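Long-range contacts in glucanase (Clostridium thermocellum, PDB 5GXX), which probably hydrolyses internal beta-1,4-glucosidic bonds of cellulose, as a family 9 endoglucanase of the cellulosome: residues A10-I15 against T432-F437; M148-A153 against L202-W207; F310-Y315 against Y329-S334; N468-W473 against E546-E551. The protein carries 1 engineered substitution. One frame throughout, in Å; residues are numbered along the deposited sequence.

Contact 1 (A10-I15 against T432-F437); sequences ALQKAI and TPLANF
Q12 reaches out of helix 7-20, part of the (alpha/alpha)6 barrel of the family 9 catalytic module, into the linker 432-437 that runs from helix 412-429 toward the beta strands of the cellulose-binding module. Its CB points at the linker, and with CG anti to the backbone N (chi1 172°) the chain extends straight across. CG lies 3.9 Å from CD2 of F437. CD comes next, 3.7 Å from CB of P433. At the tip the amide bonds with both polar backbone atoms of L434: OE1 accepts from L434 N at 2.9 Å, the donor tilted somewhat from the carbonyl plane, and NE2 gives a straighter bond to L434 O at 3.0 Å, in the carbonyl plane and on a lone pair. Two bonds to one residue fix how the amide is rotated and hold the start of the type I turn L434-F437. NE2 also sits 3.6 Å from CB of F437, whose ring folds back over the helix, where Y385 and Y16 meet it edge-to-face. K13 runs extended past that ring to carry its NZ to E9 and the carbonyl of G352; on the way its CE passes 3.8 Å from CE1 of F437.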
loop_
_atom_site.group_PDB
_atom_site.type_symbol
_atom_site.label_atom_id
_atom_site.label_comp_id
_atom_site.label_asym_id
_atom_site.label_seq_id
_atom_site.Cartn_x
_atom_site.Cartn_y
_atom_site.Cartn_z
ATOM N N ALA A 10 16.530 -31.616 36.748
ATOM C CA ALA A 10 15.330 -31.679 35.906
ATOM C C ALA A 10 14.108 -31.090 36.615
ATOM O O ALA A 10 13.335 -30.309 36.044
ATOM C CB ALA A 10 15.067 -33.109 35.506
ATOM N N LEU A 11 13.920 -31.471 37.871
ATOM C CA LEU A 11 12.822 -30.935 38.669
ATOM C C LEU A 11 12.884 -29.430 38.852
ATOM O O LEU A 11 11.855 -28.742 38.680
ATOM C CB LEU A 11 12.808 -31.617 40.038
ATOM C CG LEU A 11 11.749 -31.109 41.016
ATOM C CD1 LEU A 11 10.354 -31.383 40.455
ATOM C CD2 LEU A 11 11.943 -31.779 42.387
ATOM N N GLN A 12 14.070 -28.944 39.209
ATOM C CA GLN A 12 14.353 -27.525 39.371
ATOM C C GLN A 12 13.946 -26.744 38.124
ATOM O O GLN A 12 13.268 -25.716 38.212
ATOM C CB GLN A 12 15.848 -27.351 39.681
ATOM C CG GLN A 12 16.376 -25.919 39.694
ATOM C CD GLN A 12 17.893 -25.892 39.799
ATOM O OE1 GLN A 12 18.580 -26.725 39.191
ATOM N NE2 GLN A 12 18.424 -24.938 40.568
ATOM N N LYS A 13 14.318 -27.259 36.956
ATOM C CA LYS A 13 13.988 -26.596 35.705
ATOM C C LYS A 13 12.511 -26.720 35.364
ATOM O O LYS A 13 11.896 -25.743 34.934
ATOM C CB LYS A 13 14.912 -27.082 34.580
ATOM C CG LYS A 13 16.318 -26.555 34.814
ATOM C CD LYS A 13 17.349 -27.128 33.850
ATOM C CE LYS A 13 18.685 -26.420 34.109
ATOM N NZ LYS A 13 19.746 -26.900 33.184
ATOM N N ALA A 14 11.959 -27.911 35.579
ATOM C CA ALA A 14 10.559 -28.186 35.268
ATOM C C ALA A 14 9.589 -27.306 36.057
ATOM O O ALA A 14 8.539 -26.936 35.535
ATOM C CB ALA A 14 10.235 -29.684 35.415
ATOM N N ILE A 15 9.994 -26.909 37.263
ATOM C CA ILE A 15 9.216 -25.971 38.070
ATOM C C ILE A 15 9.336 -24.537 37.570
ATOM O O ILE A 15 8.332 -23.810 37.499
ATOM C CB ILE A 15 9.646 -26.054 39.550
ATOM C CG1 ILE A 15 9.348 -27.454 40.092
ATOM C CG2 ILE A 15 8.913 -24.994 40.400
ATOM C CD1 ILE A 15 10.115 -27.751 41.388
ATOM N N THR A 432 21.844 -32.983 43.039
ATOM C CA THR A 432 22.033 -31.605 43.493
ATOM C C THR A 432 21.491 -30.631 42.441
ATOM O O THR A 432 21.822 -30.724 41.263
ATOM C CB THR A 432 23.524 -31.313 43.750
ATOM O OG1 THR A 432 24.115 -32.398 44.478
ATOM C CG2 THR A 432 23.690 -30.029 44.551
ATOM N N PRO A 433 20.659 -29.667 42.855
ATOM C CA PRO A 433 20.210 -28.681 41.863
ATOM C C PRO A 433 21.352 -27.744 41.442
ATOM O O PRO A 433 22.363 -27.669 42.140
ATOM C CB PRO A 433 19.111 -27.926 42.617
ATOM C CG PRO A 433 19.548 -28.012 44.058
ATOM C CD PRO A 433 20.100 -29.403 44.193
ATOM N N LEU A 434 21.222 -27.064 40.304
ATOM C CA LEU A 434 22.204 -26.070 39.858
ATOM C C LEU A 434 22.268 -24.858 40.776
ATOM O O LEU A 434 21.263 -24.193 40.995
ATOM C CB LEU A 434 21.870 -25.551 38.458
ATOM C CG LEU A 434 22.037 -26.430 37.222
ATOM C CD1 LEU A 434 22.065 -25.487 36.017
ATOM C CD2 LEU A 434 23.333 -27.219 37.350
ATOM N N ALA A 435 23.461 -24.543 41.274
ATOM C CA ALA A 435 23.625 -23.462 42.251
ATOM C C ALA A 435 23.282 -22.064 41.751
ATOM O O ALA A 435 22.692 -21.262 42.479
ATOM C CB ALA A 435 25.049 -23.469 42.839
ATOM N N ASN A 436 23.658 -21.735 40.524
ATOM C CA ASN A 436 23.534 -20.333 40.147
ATOM C C ASN A 436 22.372 -20.127 39.165
ATOM O O ASN A 436 22.484 -19.398 38.185
ATOM C CB ASN A 436 24.877 -19.790 39.617
ATOM C CG ASN A 436 26.069 -20.112 40.533
ATOM O OD1 ASN A 436 26.133 -19.679 41.691
ATOM N ND2 ASN A 436 27.032 -20.865 39.999
ATOM N N PHE A 437 21.244 -20.771 39.442
ATOM C CA PHE A 437 20.217 -20.947 38.415
ATOM C C PHE A 437 19.070 -19.939 38.565
ATOM O O PHE A 437 18.571 -19.714 39.672
ATOM C CB PHE A 437 19.716 -22.404 38.383
ATOM C CG PHE A 437 18.540 -22.599 37.469
ATOM C CD1 PHE A 437 18.724 -22.778 36.108
ATOM C CD2 PHE A 437 17.251 -22.493 37.973
ATOM C CE1 PHE A 437 17.618 -22.912 35.254
ATOM C CE2 PHE A 437 16.152 -22.580 37.122
ATOM C CZ PHE A 437 16.332 -22.798 35.776
#

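Contact 2 (M148-A153 against L202-W207)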
loop_
_atom_site.group_PDB
_atom_site.type_symbol
_atom_site.label_atom_id
_atom_site.label_comp_id
_atom_site.label_asym_id
_atom_site.label_seq_id
_atom_site.Cartn_x
_atom_site.Cartn_y
_atom_site.Cartn_z
ATOM N N MET A 148 -11.398 -26.919 38.769
ATOM C CA MET A 148 -10.958 -25.818 39.623
ATOM C C MET A 148 -11.151 -26.211 41.090
ATOM O O MET A 148 -10.292 -25.941 41.930
ATOM C CB MET A 148 -11.703 -24.517 39.291
ATOM C CG MET A 148 -11.429 -23.985 37.884
ATOM S SD MET A 148 -12.596 -22.700 37.345
ATOM C CE MET A 148 -12.289 -21.395 38.546
ATOM N N ALA A 149 -12.257 -26.894 41.387
ATOM C CA ALA A 149 -12.510 -27.371 42.744
ATOM C C ALA A 149 -11.441 -28.359 43.205
ATOM O O ALA A 149 -10.959 -28.265 44.331
ATOM C CB ALA A 149 -13.868 -28.039 42.833
ATOM N N ALA A 150 -11.092 -29.305 42.331
ATOM C CA ALA A 150 -10.118 -30.336 42.657
ATOM C C ALA A 150 -8.759 -29.717 42.966
ATOM O O ALA A 150 -8.099 -30.095 43.939
ATOM C CB ALA A 150 -9.994 -31.322 41.496
ATOM N N ALA A 151 -8.349 -28.760 42.135
ATOM C CA ALA A 151 -7.059 -28.086 42.309
ATOM C C ALA A 151 -7.003 -27.389 43.657
ATOM O O ALA A 151 -6.020 -27.483 44.398
ATOM C CB ALA A 151 -6.834 -27.088 41.191
ATOM N N LEU A 152 -8.102 -26.719 43.986
ATOM C CA LEU A 152 -8.176 -26.043 45.277
ATOM C C LEU A 152 -8.286 -27.000 46.466
ATOM O O LEU A 152 -7.771 -26.719 47.555
ATOM C CB LEU A 152 -9.305 -25.008 45.267
ATOM C CG LEU A 152 -9.011 -23.798 44.372
ATOM C CD1 LEU A 152 -10.297 -23.069 43.987
ATOM C CD2 LEU A 152 -8.011 -22.833 45.018
ATOM N N ALA A 153 -8.899 -28.155 46.254
ATOM C CA ALA A 153 -8.994 -29.148 47.321
ATOM C C ALA A 153 -7.613 -29.698 47.662
ATOM O O ALA A 153 -7.168 -29.636 48.804
ATOM C CB ALA A 153 -9.949 -30.264 46.939
ATOM N N LEU A 202 -15.921 -36.845 40.046
ATOM C CA LEU A 202 -15.181 -37.893 40.749
ATOM C C LEU A 202 -13.866 -37.405 41.349
ATOM O O LEU A 202 -13.584 -37.638 42.525
ATOM C CB LEU A 202 -14.864 -39.050 39.788
ATOM C CG LEU A 202 -14.014 -40.192 40.358
ATOM C CD1 LEU A 202 -14.672 -40.849 41.567
ATOM C CD2 LEU A 202 -13.768 -41.204 39.244
ATOM N N TRP A 203 -13.050 -36.771 40.516
ATOM C CA TRP A 203 -11.733 -36.259 40.890
ATOM C C TRP A 203 -11.861 -35.231 42.002
ATOM O O TRP A 203 -11.173 -35.319 43.016
ATOM C CB TRP A 203 -11.105 -35.665 39.625
ATOM C CG TRP A 203 -9.772 -34.974 39.636
ATOM C CD1 TRP A 203 -9.556 -33.689 39.261
ATOM C CD2 TRP A 203 -8.471 -35.535 39.901
ATOM N NE1 TRP A 203 -8.213 -33.383 39.296
ATOM C CE2 TRP A 203 -7.523 -34.505 39.678
ATOM C CE3 TRP A 203 -8.015 -36.799 40.287
ATOM C CZ2 TRP A 203 -6.150 -34.695 39.854
ATOM C CZ3 TRP A 203 -6.651 -36.975 40.472
ATOM C CH2 TRP A 203 -5.739 -35.937 40.247
ATOM N N ALA A 204 -12.786 -34.290 41.849
ATOM C CA ALA A 204 -12.937 -33.252 42.856
ATOM C C ALA A 204 -13.470 -33.800 44.185
ATOM O O ALA A 204 -12.926 -33.469 45.245
ATOM C CB ALA A 204 -13.839 -32.148 42.323
ATOM N N SER A 205 -14.511 -34.633 44.138
ATOM C CA SER A 205 -15.060 -35.219 45.364
ATOM C C SER A 205 -14.031 -36.097 46.082
ATOM O O SER A 205 -13.977 -36.103 47.314
ATOM C CB SER A 205 -16.387 -35.968 45.122
ATOM O OG SER A 205 -16.260 -37.010 44.165
ATOM N N THR A 206 -13.200 -36.815 45.321
ATOM C CA THR A 206 -12.163 -37.664 45.904
ATOM C C THR A 206 -11.156 -36.813 46.667
ATOM O O THR A 206 -10.825 -37.121 47.810
ATOM C CB THR A 206 -11.461 -38.512 44.814
ATOM O OG1 THR A 206 -12.430 -39.391 44.236
ATOM C CG2 THR A 206 -10.299 -39.323 45.381
ATOM N N TRP A 207 -10.673 -35.743 46.038
ATOM C CA TRP A 207 -9.782 -34.811 46.722
ATOM C C TRP A 207 -10.425 -34.132 47.936
ATOM O O TRP A 207 -9.740 -33.897 48.931
ATOM C CB TRP A 207 -9.201 -33.768 45.754
ATOM C CG TRP A 207 -8.016 -34.318 44.986
ATOM C CD1 TRP A 207 -7.931 -34.524 43.636
ATOM C CD2 TRP A 207 -6.764 -34.745 45.540
ATOM N NE1 TRP A 207 -6.695 -35.045 43.314
ATOM C CE2 TRP A 207 -5.963 -35.200 44.463
ATOM C CE3 TRP A 207 -6.238 -34.794 46.839
ATOM C CZ2 TRP A 207 -4.667 -35.696 44.642
ATOM C CZ3 TRP A 207 -4.944 -35.288 47.018
ATOM C CH2 TRP A 207 -4.175 -35.728 45.921
#
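A150 faces W203 and A204 at the tight centre of this contact. Its CB lies only 3.3 Å from CD1 of W203 and 3.5 Å from NE1 of the same indole, meeting the pyrrole part obliquely, while the CA atoms of A150 and A204 are 4.1 Å apart. The backbones can come so close because A150 and A204 bring only methyl groups to this point. In W203, chi1 of 177° sends the indole away from its own N and lays the ring beside the partner helix, where NE1 is bonded to Q147 OE1. The two helices, 142-158 and 198-212, run nearly parallel, 23° between directions with axes 8.1 Å apart, as expected of neighbours in one layer of the (alpha/alpha)6 barrel of family 9. Away from A150 the fit eases. Toward the N-terminal side, A149 CB and A204 CB stand 4.1 Å apart. Toward the C-terminal end the CA atoms of A153 and W207 are already 5.7 Å apart, though A153 CB still meets W207 CB at 3.8 Å. This side is not open to solvent: W70 and Y73 meet the W207 indole edge-to-face, and its NE1 lies over one face of the W203 ring, offset toward the rim.

Contact 3 (F310-Y315 against Y329-S334); sequences FLAFVY and YNFAKS
Y329 opens the run of contacts on helix 322-340 by taking the edge of F313 against its ring. CE1 of F313 approaches CD2 of Y329 to 3.6 Å, and the pair is an offset edge-to-face stack with centroids 5.5 Å apart and planes at 63°. The phenol OH is bonded to E428 and Y429 on helix 412-429. F331 comes next. Its ring presents an edge to A312, whose CB lies near the ring plane and 3.8 Å from CD2 of F331; the same ring also packs on W276 and Y288. The two segments belong to consecutive helices of the (alpha/alpha)6 barrel, a helical hairpin with its arms antiparallel at 149° and 8.2 Å between axes, closed by the short link between residues 318 and 322. A332 is the middle of the interface. Its methyl meets A312 CB at 4.0 Å and also sits squarely over the F313 ring, a CH-pi contact with CB 3.5 Å from the centroid and 8° off the normal. F313 is thus engaged twice, its face by A332 and its edge by Y329, while R424 and L425 touch it from helix 412-429. K333 contributes mostly backbone: its N is 3.7 Å from CZ of F313, and the side chain leads off to a salt bridge between NZ and D337, a residue of the same helix one turn further on.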
loop_
_atom_site.group_PDB
_atom_site.type_symbol
_atom_site.label_atom_id
_atom_site.label_comp_id
_atom_site.label_asym_id
_atom_site.label_seq_id
_atom_site.Cartn_x
_atom_site.Cartn_y
_atom_site.Cartn_z
ATOM N N PHE A 310 3.859 -40.846 36.487
ATOM C CA PHE A 310 3.475 -40.422 37.838
ATOM C C PHE A 310 2.423 -41.325 38.449
ATOM O O PHE A 310 2.594 -41.765 39.584
ATOM C CB PHE A 310 3.024 -38.962 37.817
ATOM C CG PHE A 310 2.669 -38.405 39.175
ATOM C CD1 PHE A 310 3.554 -38.528 40.243
ATOM C CD2 PHE A 310 1.463 -37.750 39.375
ATOM C CE1 PHE A 310 3.251 -38.006 41.488
ATOM C CE2 PHE A 310 1.141 -37.227 40.628
ATOM C CZ PHE A 310 2.038 -37.350 41.688
ATOM N N LEU A 311 1.356 -41.621 37.715
ATOM C CA LEU A 311 0.328 -42.513 38.250
ATOM C C LEU A 311 0.874 -43.889 38.606
ATOM O O LEU A 311 0.500 -44.464 39.637
ATOM C CB LEU A 311 -0.800 -42.696 37.243
ATOM C CG LEU A 311 -1.990 -41.742 37.369
ATOM C CD1 LEU A 311 -1.591 -40.286 37.159
ATOM C CD2 LEU A 311 -3.110 -42.127 36.411
ATOM N N ALA A 312 1.763 -44.404 37.750
ATOM C CA ALA A 312 2.380 -45.712 37.967
ATOM C C ALA A 312 3.264 -45.725 39.212
ATOM O O ALA A 312 3.200 -46.686 39.986
ATOM C CB ALA A 312 3.149 -46.160 36.720
ATOM N N PHE A 313 4.036 -44.662 39.434
ATOM C CA PHE A 313 4.842 -44.560 40.651
ATOM C C PHE A 313 3.928 -44.540 41.883
ATOM O O PHE A 313 4.190 -45.235 42.868
ATOM C CB PHE A 313 5.704 -43.286 40.665
ATOM C CG PHE A 313 6.970 -43.333 39.832
ATOM C CD1 PHE A 313 7.869 -44.399 39.871
ATOM C CD2 PHE A 313 7.304 -42.230 39.056
ATOM C CE1 PHE A 313 9.036 -44.389 39.111
ATOM C CE2 PHE A 313 8.491 -42.176 38.321
ATOM C CZ PHE A 313 9.367 -43.260 38.345
ATOM N N VAL A 314 2.885 -43.711 41.854
ATOM C CA VAL A 314 1.992 -43.579 43.006
ATOM C C VAL A 314 1.321 -44.921 43.304
ATOM O O VAL A 314 1.248 -45.351 44.457
ATOM C CB VAL A 314 0.950 -42.452 42.811
ATOM C CG1 VAL A 314 -0.099 -42.490 43.935
ATOM C CG2 VAL A 314 1.599 -41.075 42.780
ATOM N N TYR A 315 0.872 -45.613 42.263
ATOM C CA TYR A 315 0.208 -46.887 42.452
ATOM C C TYR A 315 1.193 -47.942 42.964
ATOM O O TYR A 315 0.909 -48.645 43.937
ATOM C CB TYR A 315 -0.509 -47.356 41.184
ATOM C CG TYR A 315 -1.324 -48.596 41.486
ATOM C CD1 TYR A 315 -2.439 -48.528 42.342
ATOM C CD2 TYR A 315 -0.968 -49.840 40.949
ATOM C CE1 TYR A 315 -3.159 -49.658 42.672
ATOM C CE2 TYR A 315 -1.707 -50.985 41.263
ATOM C CZ TYR A 315 -2.799 -50.878 42.115
ATOM O OH TYR A 315 -3.547 -51.987 42.443
ATOM N N TYR A 329 6.950 -49.614 38.351
ATOM C CA TYR A 329 8.112 -48.744 38.541
ATOM C C TYR A 329 8.977 -48.704 37.277
ATOM O O TYR A 329 9.391 -47.627 36.853
ATOM C CB TYR A 329 8.970 -49.224 39.723
ATOM C CG TYR A 329 10.199 -48.376 39.979
ATOM C CD1 TYR A 329 11.404 -48.612 39.300
ATOM C CD2 TYR A 329 10.165 -47.319 40.888
ATOM C CE1 TYR A 329 12.536 -47.837 39.516
ATOM C CE2 TYR A 329 11.300 -46.543 41.112
ATOM C CZ TYR A 329 12.480 -46.809 40.426
ATOM O OH TYR A 329 13.593 -46.038 40.648
ATOM N N ASN A 330 9.262 -49.860 36.682
ATOM C CA ASN A 330 10.168 -49.885 35.527
ATOM C C ASN A 330 9.540 -49.142 34.345
ATOM O O ASN A 330 10.221 -48.393 33.625
ATOM C CB ASN A 330 10.451 -51.335 35.124
ATOM C CG ASN A 330 11.457 -52.027 36.034
ATOM O OD1 ASN A 330 12.121 -51.390 36.855
ATOM N ND2 ASN A 330 11.586 -53.346 35.859
ATOM N N PHE A 331 8.234 -49.369 34.175
ATOM C CA PHE A 331 7.498 -48.595 33.163
ATOM C C PHE A 331 7.650 -47.090 33.386
ATOM O O PHE A 331 8.005 -46.344 32.461
ATOM C CB PHE A 331 6.007 -48.970 33.137
ATOM C CG PHE A 331 5.149 -47.914 32.494
ATOM C CD1 PHE A 331 5.143 -47.757 31.113
ATOM C CD2 PHE A 331 4.380 -47.054 33.283
ATOM C CE1 PHE A 331 4.398 -46.745 30.529
ATOM C CE2 PHE A 331 3.646 -46.031 32.697
ATOM C CZ PHE A 331 3.626 -45.899 31.315
ATOM N N ALA A 332 7.358 -46.640 34.602
ATOM C CA ALA A 332 7.378 -45.210 34.896
ATOM C C ALA A 332 8.772 -44.620 34.650
ATOM O O ALA A 332 8.910 -43.615 33.953
ATOM C CB ALA A 332 6.922 -45.003 36.346
ATOM N N LYS A 333 9.803 -45.257 35.205
ATOM C CA LYS A 333 11.152 -44.701 35.080
ATOM C C LYS A 333 11.577 -44.716 33.615
ATOM O O LYS A 333 12.258 -43.788 33.169
ATOM C CB LYS A 333 12.163 -45.437 35.982
ATOM C CG LYS A 333 13.573 -44.842 35.929
ATOM C CD LYS A 333 14.492 -45.492 36.963
ATOM C CE LYS A 333 15.766 -44.675 37.131
ATOM N NZ LYS A 333 16.690 -44.884 35.967
ATOM N N SER A 334 11.144 -45.731 32.869
ATOM C CA SER A 334 11.523 -45.806 31.466
ATOM C C SER A 334 10.966 -44.630 30.669
ATOM O O SER A 334 11.596 -44.146 29.730
ATOM C CB SER A 334 11.107 -47.139 30.830
ATOM O OG SER A 334 9.730 -47.172 30.531
#

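Contact 4 (N468-W473 against E546-E551); sequences NNRSSW and EQYAAE
In the antiparallel sheet of the cellulose-binding module, N468 at the end of strand 460-469 pairs with A549 at the start of strand 549-557. They form a non-hydrogen-bonded pair, CA atoms 4.2 Å apart, with both side chains on the same face, so that ND2 of N468 lies 3.8 Å from the methyl of A549. The next link is a backbone bond, N469 N to Y548 O at 2.8 Å. Beyond it strand 460-469 breaks off, and OD1 of N469 takes the N-H of S471 at 2.9 Å in an Asx turn. OD1 of N468 accepts two bonds from R470, NE at 2.8 Å and NH2 at 2.9 Å, both from one face of the amide plane, with OD1 itself close to the guanidinium plane. CG of Y548 sits between its backbone N and carbonyl carbon, which stands the ring alongside both residues, CE1 at its edge 3.3 Å from N468 OD1 and its plane nearly perpendicular to the guanidinium. E450 OE2 forms a salt bridge with R470 NH2, while E450 OE1 and L466 O accept from N468 ND2. Gripped this way, the guanidinium is probably held in one orientation and the amide of N468 probably kept from flipping.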
loop_
_atom_site.group_PDB
_atom_site.type_symbol
_atom_site.label_atom_id
_atom_site.label_comp_id
_atom_site.label_asym_id
_atom_site.label_seq_id
_atom_site.Cartn_x
_atom_site.Cartn_y
_atom_site.Cartn_z
ATOM N N ASN A 468 13.937 1.966 16.575
ATOM C CA ASN A 468 13.533 0.579 16.813
ATOM C C ASN A 468 13.191 0.284 18.278
ATOM O O ASN A 468 13.917 0.683 19.182
ATOM C CB ASN A 468 14.663 -0.381 16.413
ATOM C CG ASN A 468 14.750 -0.623 14.919
ATOM O OD1 ASN A 468 14.479 -1.725 14.445
ATOM N ND2 ASN A 468 15.188 0.386 14.169
ATOM N N ASN A 469 12.113 -0.465 18.483
ATOM C CA ASN A 469 11.873 -1.188 19.737
ATOM C C ASN A 469 11.811 -2.685 19.471
ATOM O O ASN A 469 10.762 -3.220 19.091
ATOM C CB ASN A 469 10.569 -0.727 20.397
ATOM C CG ASN A 469 10.274 -1.451 21.712
ATOM O OD1 ASN A 469 10.979 -2.387 22.092
ATOM N ND2 ASN A 469 9.204 -1.046 22.389
ATOM N N ARG A 470 12.949 -3.336 19.690
ATOM C CA ARG A 470 13.058 -4.793 19.623
ATOM C C ARG A 470 13.363 -5.328 21.018
ATOM O O ARG A 470 14.140 -6.278 21.198
ATOM C CB ARG A 470 14.097 -5.240 18.602
ATOM C CG ARG A 470 13.965 -4.574 17.231
ATOM C CD ARG A 470 14.921 -5.221 16.250
ATOM N NE ARG A 470 15.019 -4.403 15.042
ATOM C CZ ARG A 470 15.795 -4.663 13.994
ATOM N NH1 ARG A 470 16.533 -5.767 13.941
ATOM N NH2 ARG A 470 15.798 -3.816 12.969
ATOM N N SER A 471 12.752 -4.704 22.016
ATOM C CA SER A 471 12.973 -5.126 23.410
ATOM C C SER A 471 12.573 -6.571 23.686
ATOM O O SER A 471 11.695 -7.113 23.022
ATOM C CB SER A 471 12.275 -4.180 24.392
ATOM O OG SER A 471 10.868 -4.148 24.184
ATOM N N SER A 472 13.227 -7.179 24.668
ATOM C CA SER A 472 13.006 -8.595 24.975
ATOM C C SER A 472 13.425 -8.983 26.397
ATOM O O SER A 472 13.091 -10.092 26.821
ATOM C CB SER A 472 13.694 -9.498 23.944
ATOM O OG SER A 472 12.944 -10.682 23.727
ATOM N N TRP A 473 14.118 -8.107 27.134
ATOM C CA TRP A 473 14.582 -8.450 28.490
ATOM C C TRP A 473 14.058 -7.496 29.562
ATOM O O TRP A 473 14.842 -6.775 30.183
ATOM C CB TRP A 473 16.117 -8.484 28.553
ATOM C CG TRP A 473 16.712 -9.642 27.854
ATOM C CD1 TRP A 473 17.016 -10.855 28.396
ATOM C CD2 TRP A 473 17.093 -9.705 26.477
ATOM N NE1 TRP A 473 17.568 -11.672 27.440
ATOM C CE2 TRP A 473 17.625 -10.992 26.250
ATOM C CE3 TRP A 473 17.033 -8.791 25.415
ATOM C CZ2 TRP A 473 18.088 -11.396 25.000
ATOM C CZ3 TRP A 473 17.505 -9.189 24.172
ATOM C CH2 TRP A 473 18.028 -10.486 23.978
ATOM N N GLU A 546 4.970 -3.154 10.881
ATOM C CA GLU A 546 4.822 -1.702 10.830
ATOM C C GLU A 546 5.279 -1.047 12.128
ATOM O O GLU A 546 5.869 0.023 12.124
ATOM C CB GLU A 546 3.370 -1.307 10.525
ATOM C CG GLU A 546 2.870 -1.804 9.167
ATOM C CD GLU A 546 3.864 -1.555 8.050
ATOM O OE1 GLU A 546 4.221 -0.374 7.830
ATOM O OE2 GLU A 546 4.290 -2.539 7.401
ATOM N N GLN A 547 5.049 -1.727 13.244
ATOM C CA GLN A 547 5.078 -1.079 14.553
ATOM C C GLN A 547 6.437 -1.112 15.241
ATOM O O GLN A 547 6.685 -0.275 16.113
ATOM C CB GLN A 547 3.991 -1.686 15.451
ATOM C CG GLN A 547 2.573 -1.618 14.857
ATOM C CD GLN A 547 2.074 -2.866 14.115
ATOM O OE1 GLN A 547 2.819 -3.690 13.541
ATOM N NE2 GLN A 547 0.748 -2.973 14.088
ATOM N N TYR A 548 7.324 -2.028 14.852
ATOM C CA TYR A 548 8.569 -2.204 15.605
ATOM C C TYR A 548 9.568 -1.061 15.425
ATOM O O TYR A 548 10.490 -0.918 16.217
ATOM C CB TYR A 548 9.222 -3.551 15.305
ATOM C CG TYR A 548 10.013 -3.602 14.024
ATOM C CD1 TYR A 548 11.328 -3.148 13.972
ATOM C CD2 TYR A 548 9.453 -4.128 12.866
ATOM C CE1 TYR A 548 12.060 -3.209 12.808
ATOM C CE2 TYR A 548 10.181 -4.191 11.686
ATOM C CZ TYR A 548 11.486 -3.737 11.666
ATOM O OH TYR A 548 12.224 -3.800 10.508
ATOM N N ALA A 549 9.380 -0.237 14.398
ATOM C CA ALA A 549 10.226 0.941 14.251
ATOM C C ALA A 549 9.400 2.068 13.649
ATOM O O ALA A 549 8.472 1.809 12.876
ATOM C CB ALA A 549 11.451 0.637 13.386
ATOM N N ALA A 550 9.742 3.301 14.007
ATOM C CA ALA A 550 9.165 4.461 13.337
ATOM C C ALA A 550 10.161 5.113 12.375
ATOM O O ALA A 550 11.301 5.416 12.765
ATOM C CB ALA A 550 8.679 5.452 14.378
ATOM N N GLU A 551 9.737 5.299 11.122
ATOM C CA GLU A 551 10.564 5.886 10.072
ATOM C C GLU A 551 10.325 7.380 9.941
ATOM O O GLU A 551 9.177 7.830 9.899
ATOM C CB GLU A 551 10.335 5.190 8.729
ATOM C CG GLU A 551 11.146 5.805 7.591
ATOM C CD GLU A 551 11.043 5.033 6.286
ATOM O OE1 GLU A 551 10.639 3.850 6.292
ATOM O OE2 GLU A 551 11.376 5.619 5.234
#

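In the fold
Contacts 1, 2 and 3 belong to the helical catalytic module and contact 4 to the beta-rich cellulose-binding module, about 45 Å from contact 2 and about 48 Å from contact 3 between centres. Contact 1 lies between: it holds the start of the linker, with its nearest atoms about 14 Å from contact 4. Contacts 2 and 3 come within about 7 Å at their nearest atoms, and W70 bridges them, meeting the rings of W203, W207 and F310. Helix 412-429 likewise touches both contact 1 and contact 3, whose centres are about 22 Å apart. The side chain of W203 in contact 2 is about 8 Å from the calcium ion bound by S195, G196, D199, E200 and D246.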